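Local structure of 6-phosphogluconate dehydrogenase NAD-binding (Dyadobacter fermentans, 4GBJ) at residues E77-M81 with E82-K86; S100-T103 with S104-A108; Q109-W113 with Y114-Y118; G164-P167 with G168-N171. The protein probably works as an NAD(P)-binding oxidoreductase of the 6-phosphogluconate and 3-hydroxyisobutyrate dehydrogenase kind, pairing a Rossmann-type domain with a helical one. All coordinates share one frame; numbering follows the deposited sequence.

Contact 1: residues E77-M81 with E82-K86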
loop_
_atom_site.group_PDB
_atom_site.type_symbol
_atom_site.label_atom_id
_atom_site.label_comp_id
_atom_site.label_asym_id
_atom_site.label_seq_id
_atom_site.Cartn_x
_atom_site.Cartn_y
_atom_site.Cartn_z
ATOM N N GLU B 77 15.755 -13.246 -27.813
ATOM C CA GLU B 77 16.812 -13.029 -28.832
ATOM C C GLU B 77 18.082 -13.761 -28.425
ATOM O O GLU B 77 18.808 -14.286 -29.259
ATOM C CB GLU B 77 17.094 -11.515 -28.993
ATOM C CG GLU B 77 18.427 -11.109 -29.632
ATOM C CD GLU B 77 18.657 -9.607 -29.685
ATOM O OE1 GLU B 77 18.077 -8.880 -28.845
ATOM O OE2 GLU B 77 19.458 -9.162 -30.539
ATOM N N LEU B 78 18.384 -13.740 -27.142
ATOM C CA LEU B 78 19.589 -14.362 -26.652
ATOM C C LEU B 78 19.432 -15.866 -26.503
ATOM O O LEU B 78 20.320 -16.606 -26.890
ATOM C CB LEU B 78 19.942 -13.743 -25.305
ATOM C CG LEU B 78 21.297 -14.119 -24.763
ATOM C CD1 LEU B 78 22.387 -13.759 -25.766
ATOM C CD2 LEU B 78 21.535 -13.451 -23.434
ATOM N N PHE B 79 18.326 -16.324 -25.932
ATOM C CA PHE B 79 18.117 -17.734 -25.701
ATOM C C PHE B 79 17.517 -18.453 -26.932
ATOM O O PHE B 79 16.427 -19.047 -26.896
ATOM C CB PHE B 79 17.293 -17.948 -24.420
ATOM C CG PHE B 79 18.216 -17.743 -23.242
ATOM C CD1 PHE B 79 18.955 -18.794 -22.737
ATOM C CD2 PHE B 79 18.515 -16.465 -22.785
ATOM C CE1 PHE B 79 19.904 -18.584 -21.735
ATOM C CE2 PHE B 79 19.492 -16.261 -21.790
ATOM C CZ PHE B 79 20.198 -17.320 -21.306
ATOM N N SER B 80 18.305 -18.453 -28.003
ATOM C CA SER B 80 17.959 -19.119 -29.249
ATOM C C SER B 80 18.059 -20.611 -29.040
ATOM O O SER B 80 18.693 -21.045 -28.082
ATOM C CB SER B 80 18.930 -18.685 -30.341
ATOM O OG SER B 80 20.246 -19.100 -29.986
HETATM N N MSE B 81 17.511 -21.404 -29.958
HETATM C CA MSE B 81 17.613 -22.868 -29.882
HETATM C C MSE B 81 19.069 -23.377 -29.812
HETATM O O MSE B 81 19.327 -24.352 -29.114
HETATM C CB MSE B 81 16.943 -23.507 -31.113
HETATM C CG MSE B 81 15.427 -23.520 -31.043
HETATM SE SE MSE B 81 14.785 -24.759 -32.495
HETATM C CE MSE B 81 15.623 -24.083 -33.990
ATOM N N GLU B 82 19.996 -22.741 -30.557
ATOM C CA GLU B 82 21.392 -23.161 -30.628
ATOM C C GLU B 82 22.138 -22.845 -29.326
ATOM O O GLU B 82 22.969 -23.643 -28.916
ATOM C CB GLU B 82 22.120 -22.564 -31.850
ATOM C CG GLU B 82 22.427 -21.079 -31.758
ATOM C CD GLU B 82 22.487 -20.378 -33.105
ATOM O OE1 GLU B 82 21.621 -19.508 -33.365
ATOM O OE2 GLU B 82 23.370 -20.735 -33.920
ATOM N N LEU B 83 21.788 -21.764 -28.629
ATOM C CA LEU B 83 22.412 -21.451 -27.363
ATOM C C LEU B 83 21.899 -22.411 -26.271
ATOM O O LEU B 83 22.710 -22.986 -25.539
ATOM C CB LEU B 83 22.195 -19.990 -26.972
ATOM C CG LEU B 83 22.944 -19.583 -25.683
ATOM C CD1 LEU B 83 23.382 -18.123 -25.736
ATOM C CD2 LEU B 83 22.080 -19.770 -24.438
ATOM N N VAL B 84 20.581 -22.634 -26.212
ATOM C CA VAL B 84 19.942 -23.552 -25.248
ATOM C C VAL B 84 20.457 -25.009 -25.491
ATOM O O VAL B 84 20.661 -25.796 -24.560
ATOM C CB VAL B 84 18.387 -23.471 -25.379
ATOM C CG1 VAL B 84 17.687 -24.458 -24.460
ATOM C CG2 VAL B 84 17.872 -22.057 -25.103
ATOM N N GLU B 85 20.630 -25.362 -26.729
ATOM C CA GLU B 85 21.169 -26.672 -27.079
ATOM C C GLU B 85 22.600 -26.829 -26.543
ATOM O O GLU B 85 22.943 -27.913 -26.050
ATOM C CB GLU B 85 21.150 -26.870 -28.581
ATOM C CG GLU B 85 21.814 -28.179 -28.961
ATOM C CD GLU B 85 21.636 -28.638 -30.394
ATOM O OE1 GLU B 85 21.488 -27.787 -31.301
ATOM O OE2 GLU B 85 21.707 -29.865 -30.608
ATOM N N LYS B 86 23.423 -25.761 -26.597
ATOM C CA LYS B 86 24.764 -25.875 -26.037
ATOM C C LYS B 86 24.655 -26.064 -24.515
ATOM O O LYS B 86 25.294 -26.944 -23.991
ATOM C CB LYS B 86 25.617 -24.679 -26.384
ATOM C CG LYS B 86 27.070 -24.899 -26.034
ATOM C CD LYS B 86 27.890 -23.754 -26.493
ATOM C CE LYS B 86 29.336 -23.945 -26.156
ATOM N NZ LYS B 86 30.120 -22.748 -26.525
#
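Leu-83 turns CG away from its own N (chi1 -175°) and sends its two methyls back toward Leu-78 and Phe-79, while the +63° chi1 of Ser-80 sets OG between its own N and carbonyl carbon, facing the N-H of Leu-83. The motif is an N-capped helix start at the kink between helices 72-78 and 81-87 of the Rossmann-type domain. Phe-79 leaves the first helix as the centre of an inverse gamma turn, and Ser-80 is the N-cap of the second. The cap itself is weak: Leu-83 N reaches Ser-80 OG over 3.4 Å. Ser-80 O takes the firmer load, accepting from Val-84 N at 3.1 Å in an almost straight bond (175°), and Glu-85 N closes the next turn on Met-81 O. Beside this polar turn lies an apolar layer. Leu-83 CD2 meets one side of the Phe-79 ring obliquely, 3.7 Å from Phe-79 CE1, and Leu-83 CD1 lies 3.6 Å from Leu-78 O. Val-84 CG2 comes to the edge of the same ring, near its plane, 4.2 Å from Phe-79 CD1. Cutting Leu-83 back to an alanine would probably open a gap beside the Phe-79 ring and cost Leu-78 one of its apolar neighbours. Beyond the kink, Phe-79 stacks on His-93 and also touches His-111, so the buried ring ties the turn to the sheet and to helix 101-113. On the outer side the CG of Glu-82 lies 3.4 Å from Ser-80 OG, its carboxylate trailing past the capping hydroxyl.

Contact 2: residues S100-T103 with S104-A108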
loop_
_atom_site.group_PDB
_atom_site.type_symbol
_atom_site.label_atom_id
_atom_site.label_comp_id
_atom_site.label_asym_id
_atom_site.label_seq_id
_atom_site.Cartn_x
_atom_site.Cartn_y
_atom_site.Cartn_z
ATOM N N SER B 100 7.148 -11.779 -18.812
ATOM C CA SER B 100 5.872 -12.435 -18.784
ATOM C C SER B 100 5.983 -13.907 -18.374
ATOM O O SER B 100 6.816 -14.621 -18.927
ATOM C CB SER B 100 5.256 -12.376 -20.198
ATOM O OG SER B 100 4.163 -13.262 -20.346
ATOM N N PRO B 101 5.020 -14.404 -17.579
ATOM C CA PRO B 101 4.922 -15.861 -17.336
ATOM C C PRO B 101 4.885 -16.673 -18.624
ATOM O O PRO B 101 5.476 -17.740 -18.711
ATOM C CB PRO B 101 3.567 -15.997 -16.619
ATOM C CG PRO B 101 3.337 -14.724 -16.011
ATOM C CD PRO B 101 3.993 -13.670 -16.821
ATOM N N GLU B 102 4.161 -16.166 -19.629
ATOM C CA GLU B 102 4.081 -16.839 -20.923
ATOM C C GLU B 102 5.447 -16.945 -21.596
ATOM O O GLU B 102 5.743 -17.991 -22.186
ATOM C CB GLU B 102 3.131 -16.090 -21.833
ATOM C CG GLU B 102 3.020 -16.624 -23.259
ATOM C CD GLU B 102 2.113 -15.732 -24.082
ATOM O OE1 GLU B 102 2.608 -14.690 -24.571
ATOM O OE2 GLU B 102 0.892 -16.012 -24.142
ATOM N N THR B 103 6.262 -15.869 -21.560
ATOM C CA THR B 103 7.593 -15.939 -22.167
ATOM C C THR B 103 8.415 -17.010 -21.430
ATOM O O THR B 103 9.116 -17.780 -22.050
ATOM C CB THR B 103 8.290 -14.573 -22.153
ATOM O OG1 THR B 103 7.520 -13.675 -22.931
ATOM C CG2 THR B 103 9.693 -14.621 -22.746
ATOM N N SER B 104 8.334 -17.041 -20.088
ATOM C CA SER B 104 9.074 -18.024 -19.309
ATOM C C SER B 104 8.660 -19.442 -19.608
ATOM O O SER B 104 9.528 -20.268 -19.802
ATOM C CB SER B 104 8.884 -17.774 -17.823
ATOM O OG SER B 104 9.684 -16.657 -17.485
ATOM N N ARG B 105 7.344 -19.719 -19.658
ATOM C CA ARG B 105 6.829 -21.062 -19.930
ATOM C C ARG B 105 7.227 -21.508 -21.333
ATOM O O ARG B 105 7.561 -22.659 -21.505
ATOM C CB ARG B 105 5.314 -21.090 -19.774
ATOM C CG ARG B 105 4.831 -20.855 -18.336
ATOM C CD ARG B 105 3.329 -20.502 -18.341
ATOM N NE ARG B 105 2.825 -20.299 -16.979
ATOM C CZ ARG B 105 1.813 -19.503 -16.629
ATOM N NH1 ARG B 105 1.134 -18.822 -17.551
ATOM N NH2 ARG B 105 1.460 -19.395 -15.358
ATOM N N GLN B 106 7.235 -20.591 -22.319
ATOM C CA GLN B 106 7.632 -20.907 -23.705
ATOM C C GLN B 106 9.090 -21.272 -23.760
ATOM O O GLN B 106 9.423 -22.314 -24.285
ATOM C CB GLN B 106 7.389 -19.706 -24.625
ATOM C CG GLN B 106 5.949 -19.480 -25.018
ATOM C CD GLN B 106 5.803 -18.179 -25.795
ATOM O OE1 GLN B 106 6.780 -17.431 -26.014
ATOM N NE2 GLN B 106 4.579 -17.895 -26.254
ATOM N N LEU B 107 9.961 -20.429 -23.164
ATOM C CA LEU B 107 11.399 -20.697 -23.117
ATOM C C LEU B 107 11.714 -21.961 -22.333
ATOM O O LEU B 107 12.569 -22.741 -22.760
ATOM C CB LEU B 107 12.168 -19.517 -22.529
ATOM C CG LEU B 107 12.183 -18.276 -23.411
ATOM C CD1 LEU B 107 12.594 -17.077 -22.616
ATOM C CD2 LEU B 107 13.096 -18.468 -24.636
ATOM N N ALA B 108 11.006 -22.194 -21.214
ATOM C CA ALA B 108 11.221 -23.412 -20.394
ATOM C C ALA B 108 10.951 -24.646 -21.169
ATOM O O ALA B 108 11.644 -25.677 -21.002
ATOM C CB ALA B 108 10.328 -23.396 -19.147
#
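Pro-101 O receives the shortest of the backbone bonds that join 100-103 to 104-108, from Arg-105 N at 2.9 Å, and the arginine's own side chain then folds back over the same residue. Ser-104 N to Ser-100 O, Gln-106 N to Glu-102 O and Leu-107 N to Thr-103 O continue the pattern, making the first turns of helix 101-113, the crossover helix between strands 92-95 and 117-124. Ser-100 is its N-cap, though OG holds Glu-102 N only by a weak, bent bond. Arg-105 leaves the helix with CG anti to the carbonyl carbon (chi1 -66°) and runs extended to NE, so that the guanidinium lays one face on Pro-101 CB, 3.8 Å from Arg-105 NH1. The polar end has its partners outside this helix: NH2 forms a salt bridge to Asp-166 OD2 and a hydrogen bond to Asn-198 OD1 of the second subunit. A leucine in place of Arg-105 would probably leave Asp-166 without its charged mate and break this link between subunits. On the exposed side Glu-102 and Gln-106 run alongside each other, carboxylate and amide planes only 2° apart, with Gln-106 NE2 3.6 Å from Glu-102 CG. On another side Thr-103 CG2 packs against Leu-107 CD1 at 3.8 Å, while Thr-103 OG1 bonds to Asp-72. Ser-104 OG is buried and engages Asn-171 and Tyr-118. The helix thus offers different chemistry on each flank, and the positive charge of Arg-105, its guanidinium lying against Pro-101, is likely to offset the carboxylate of Asp-166 at the subunit boundary.

Contact 3: residues Q109-W113 with Y114-Y118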
loop_
_atom_site.group_PDB
_atom_site.type_symbol
_atom_site.label_atom_id
_atom_site.label_comp_id
_atom_site.label_asym_id
_atom_site.label_seq_id
_atom_site.Cartn_x
_atom_site.Cartn_y
_atom_site.Cartn_z
ATOM N N GLN B 109 9.957 -24.559 -22.036
ATOM C CA GLN B 109 9.604 -25.691 -22.906
ATOM C C GLN B 109 10.815 -26.003 -23.838
ATOM O O GLN B 109 11.248 -27.141 -23.921
ATOM C CB GLN B 109 8.290 -25.384 -23.682
ATOM C CG GLN B 109 7.301 -26.563 -23.667
ATOM C CD GLN B 109 7.804 -27.774 -24.452
ATOM O OE1 GLN B 109 7.814 -27.772 -25.701
ATOM N NE2 GLN B 109 8.182 -28.862 -23.765
ATOM N N VAL B 110 11.430 -24.972 -24.428
ATOM C CA VAL B 110 12.559 -25.134 -25.345
ATOM C C VAL B 110 13.768 -25.719 -24.602
ATOM O O VAL B 110 14.456 -26.580 -25.145
ATOM C CB VAL B 110 12.921 -23.812 -26.080
ATOM C CG1 VAL B 110 14.169 -23.980 -26.968
ATOM C CG2 VAL B 110 11.737 -23.312 -26.907
ATOM N N HIS B 111 13.989 -25.320 -23.346
ATOM C CA HIS B 111 15.091 -25.861 -22.546
ATOM C C HIS B 111 14.927 -27.365 -22.352
ATOM O O HIS B 111 15.892 -28.088 -22.478
ATOM C CB HIS B 111 15.199 -25.139 -21.186
ATOM C CG HIS B 111 15.819 -23.772 -21.247
ATOM N ND1 HIS B 111 15.268 -22.753 -22.016
ATOM C CD2 HIS B 111 16.904 -23.279 -20.592
ATOM C CE1 HIS B 111 16.042 -21.691 -21.823
ATOM N NE2 HIS B 111 17.006 -21.945 -20.938
ATOM N N GLU B 112 13.721 -27.826 -22.035
ATOM C CA GLU B 112 13.440 -29.270 -21.862
ATOM C C GLU B 112 13.648 -30.104 -23.123
ATOM O O GLU B 112 13.827 -31.313 -22.997
ATOM C CB GLU B 112 12.001 -29.502 -21.367
ATOM C CG GLU B 112 11.748 -28.980 -19.955
ATOM C CD GLU B 112 12.657 -29.462 -18.826
ATOM O OE1 GLU B 112 12.728 -28.757 -17.789
ATOM O OE2 GLU B 112 13.280 -30.545 -18.961
ATOM N N TRP B 113 13.635 -29.498 -24.323
ATOM C CA TRP B 113 13.908 -30.247 -25.552
ATOM C C TRP B 113 15.313 -30.804 -25.547
ATOM O O TRP B 113 15.559 -31.865 -26.129
ATOM C CB TRP B 113 13.783 -29.364 -26.800
ATOM C CG TRP B 113 12.466 -28.704 -27.052
ATOM C CD1 TRP B 113 11.261 -28.975 -26.468
ATOM C CD2 TRP B 113 12.207 -27.758 -28.082
ATOM N NE1 TRP B 113 10.307 -28.102 -26.939
ATOM C CE2 TRP B 113 10.847 -27.380 -27.973
ATOM C CE3 TRP B 113 13.009 -27.142 -29.050
ATOM C CZ2 TRP B 113 10.273 -26.410 -28.798
ATOM C CZ3 TRP B 113 12.438 -26.185 -29.877
ATOM C CH2 TRP B 113 11.087 -25.818 -29.741
ATOM N N TYR B 114 16.253 -30.034 -24.946
ATOM C CA TYR B 114 17.676 -30.402 -24.856
ATOM C C TYR B 114 18.079 -30.954 -23.476
ATOM O O TYR B 114 19.269 -31.098 -23.221
ATOM C CB TYR B 114 18.500 -29.144 -25.175
ATOM C CG TYR B 114 18.164 -28.654 -26.564
ATOM C CD1 TYR B 114 18.469 -29.425 -27.682
ATOM C CD2 TYR B 114 17.419 -27.500 -26.755
ATOM C CE1 TYR B 114 18.020 -29.071 -28.946
ATOM C CE2 TYR B 114 17.062 -27.076 -28.029
ATOM C CZ TYR B 114 17.340 -27.881 -29.125
ATOM O OH TYR B 114 16.972 -27.524 -30.396
ATOM N N GLY B 115 17.119 -31.268 -22.607
ATOM C CA GLY B 115 17.425 -31.800 -21.278
ATOM C C GLY B 115 17.921 -30.748 -20.289
ATOM O O GLY B 115 18.455 -31.103 -19.239
ATOM N N ALA B 116 17.753 -29.454 -20.606
ATOM C CA ALA B 116 18.154 -28.341 -19.737
ATOM C C ALA B 116 16.942 -27.878 -18.918
ATOM O O ALA B 116 15.807 -28.244 -19.237
ATOM C CB ALA B 116 18.705 -27.190 -20.573
ATOM N N HIS B 117 17.161 -27.048 -17.899
ATOM C CA HIS B 117 16.074 -26.584 -17.044
ATOM C C HIS B 117 16.068 -25.072 -16.948
ATOM O O HIS B 117 17.081 -24.455 -16.631
ATOM C CB HIS B 117 16.183 -27.178 -15.628
ATOM C CG HIS B 117 16.370 -28.662 -15.587
ATOM N ND1 HIS B 117 15.315 -29.509 -15.786
ATOM C CD2 HIS B 117 17.473 -29.396 -15.300
ATOM C CE1 HIS B 117 15.793 -30.735 -15.642
ATOM N NE2 HIS B 117 17.104 -30.716 -15.412
ATOM N N TYR B 118 14.897 -24.490 -17.157
ATOM C CA TYR B 118 14.679 -23.076 -17.007
ATOM C C TYR B 118 14.108 -22.796 -15.637
ATOM O O TYR B 118 13.110 -23.393 -15.268
ATOM C CB TYR B 118 13.722 -22.590 -18.079
ATOM C CG TYR B 118 13.436 -21.110 -18.007
ATOM C CD1 TYR B 118 14.126 -20.211 -18.808
ATOM C CD2 TYR B 118 12.393 -20.619 -17.225
ATOM C CE1 TYR B 118 13.763 -18.878 -18.871
ATOM C CE2 TYR B 118 12.096 -19.258 -17.196
ATOM C CZ TYR B 118 12.779 -18.394 -18.029
ATOM O OH TYR B 118 12.508 -17.053 -18.032
HETATM O O HOH W 1 12.769 -25.982 -18.393
#
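A Schellman motif ends helix 101-113 and turns the chain into strand 117-124, with Gly-115 at positive phi as its C-prime residue. Ala-116 N bonds to His-111 O at 3.0 Å, and Gly-115 N to Glu-112 O weakly. His-111 O also accepts from Tyr-114 N, and its two donors approach from opposite faces of the carbonyl plane. Beyond the turn, Tyr-118 points its edge at the face of His-111 in a T-shaped pair, centroids 5.4 Å apart and planes at 78°; Tyr-118 CB adds a CH-pi contact over that face. The imidazole is held at both nitrogens, ND1 with Leu-107 O and NE2 with His-93, which fixes its rotation, while Tyr-118 OH bonds to Ser-95. Glu-112 bends at chi2 (-55°), bringing OE1 to a weak bond with His-117 ND1 at 3.4 Å and to a water that joins it to Tyr-118 N. On the outer side Trp-113 CB sits over one face of the Tyr-114 ring, 4.2 Å from the ring centroid, and Trp-113 NE1 reaches Gln-109 OE1 in a nearly straight bond of 2.8 Å. A glycine at C-prime is characteristic of Schellman helix ends; here it closes the helix of a beta-alpha-beta unit.

Contact 4: residues G164-P167 with G168-N171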
loop_
_atom_site.group_PDB
_atom_site.type_symbol
_atom_site.label_atom_id
_atom_site.label_comp_id
_atom_site.label_asym_id
_atom_site.label_seq_id
_atom_site.Cartn_x
_atom_site.Cartn_y
_atom_site.Cartn_z
ATOM N N GLY B 164 7.000 -23.414 -6.765
ATOM C CA GLY B 164 6.702 -24.700 -7.395
ATOM C C GLY B 164 7.221 -24.921 -8.788
ATOM O O GLY B 164 8.155 -24.239 -9.226
ATOM N N ASP B 165 6.642 -25.911 -9.470
ATOM C CA ASP B 165 7.059 -26.412 -10.780
ATOM C C ASP B 165 6.805 -25.525 -11.961
ATOM O O ASP B 165 7.515 -25.673 -12.958
ATOM C CB ASP B 165 6.336 -27.748 -11.112
ATOM C CG ASP B 165 6.555 -28.905 -10.144
ATOM O OD1 ASP B 165 7.649 -28.971 -9.523
ATOM O OD2 ASP B 165 5.657 -29.773 -10.049
ATOM N N ASP B 166 5.711 -24.757 -11.964
ATOM C CA ASP B 166 5.345 -23.949 -13.126
ATOM C C ASP B 166 6.478 -22.925 -13.408
ATOM O O ASP B 166 6.672 -22.029 -12.594
ATOM C CB ASP B 166 3.990 -23.235 -12.855
ATOM C CG ASP B 166 3.542 -22.153 -13.859
ATOM O OD1 ASP B 166 4.234 -21.949 -14.889
ATOM O OD2 ASP B 166 2.509 -21.516 -13.614
ATOM N N PRO B 167 7.204 -23.006 -14.542
ATOM C CA PRO B 167 8.307 -22.059 -14.769
ATOM C C PRO B 167 7.942 -20.576 -14.793
ATOM O O PRO B 167 8.817 -19.768 -14.582
ATOM C CB PRO B 167 8.883 -22.502 -16.132
ATOM C CG PRO B 167 7.793 -23.326 -16.744
ATOM C CD PRO B 167 7.161 -24.022 -15.615
ATOM N N GLY B 168 6.704 -20.229 -15.053
ATOM C CA GLY B 168 6.266 -18.843 -15.094
ATOM C C GLY B 168 5.583 -18.366 -13.818
ATOM O O GLY B 168 5.203 -17.213 -13.737
ATOM N N ALA B 169 5.374 -19.231 -12.817
ATOM C CA ALA B 169 4.733 -18.809 -11.556
ATOM C C ALA B 169 5.451 -17.661 -10.798
ATOM O O ALA B 169 4.784 -16.737 -10.298
ATOM C CB ALA B 169 4.594 -19.993 -10.633
ATOM N N ALA B 170 6.783 -17.728 -10.652
ATOM C CA ALA B 170 7.476 -16.661 -9.933
ATOM C C ALA B 170 7.278 -15.329 -10.657
ATOM O O ALA B 170 7.142 -14.274 -10.017
ATOM C CB ALA B 170 8.945 -16.988 -9.789
ATOM N N ASN B 171 7.247 -15.387 -12.004
ATOM C CA ASN B 171 7.005 -14.203 -12.858
ATOM C C ASN B 171 5.668 -13.575 -12.557
ATOM O O ASN B 171 5.560 -12.358 -12.584
ATOM C CB ASN B 171 7.078 -14.568 -14.311
ATOM C CG ASN B 171 8.447 -14.962 -14.750
ATOM O OD1 ASN B 171 8.660 -16.062 -15.233
ATOM N ND2 ASN B 171 9.418 -14.078 -14.586
HETATM O O HOH W 2 8.601 -17.742 -12.945
#
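Asp-166 to Ala-169 form a type I beta turn, closed by Ala-169 N on Asp-166 O at 3.1 Å, that leads from the loop after strand 159-162 into the long helix 169-197. Within it the Asp-166 carboxylate caps the turn: CG stands opposite the backbone N (chi1 170°), so OD1 swings back over the chain and accepts from Gly-168 N at 3.0 Å, met from above the carboxylate plane. Asp-166 OD2 lies 3.9 Å from Ala-169 CB and keeps its salt bridge with Arg-105. A water links Pro-167 O, to which it donates at 2.6 Å, to Asn-171 N, from which it accepts at 2.9 Å; it also makes a weak bond to Asn-171 OD1. Ser-140 OG bonds to both Asp-166 O and Ala-170 N, the Pro-167 ring packs on Tyr-118 and Ala-108, and Ala-169 touches Ile-200 of the second subunit. Asn-171 lies about 5 Å, side chain to side chain, from Lys-174, the predicted active-site residue. Backbone N-H groups, water, Ser-140 and arginine thus share out the polar atoms of this helix start, and the positive charge of Arg-105 probably helps to keep Asp-166 ionised.

How the contacts relate
Contacts 2 and 3 lie on the same helix, 101-113, one at its capped start and the other at its glycine-closed end. Contact 1 packs against the latter, Val-84 CG1 coming to 3.5 Å from His-111 CA; contacts 1 and 3 both have their centres 22 to 23 Å from the chain centre. Contacts 1, 2 and 3 are partly buried, whereas contact 4 is buried and packs on contact 2, with Ala-108 CB 3.5 Å from Pro-167 CB. Ordered waters occur in contacts 3 and 4. Contacts 2 and 4 share a charged pair where the Rossmann-type domain meets the long helix and the second subunit, while aromatic rings are prominent in contacts 1 and 3.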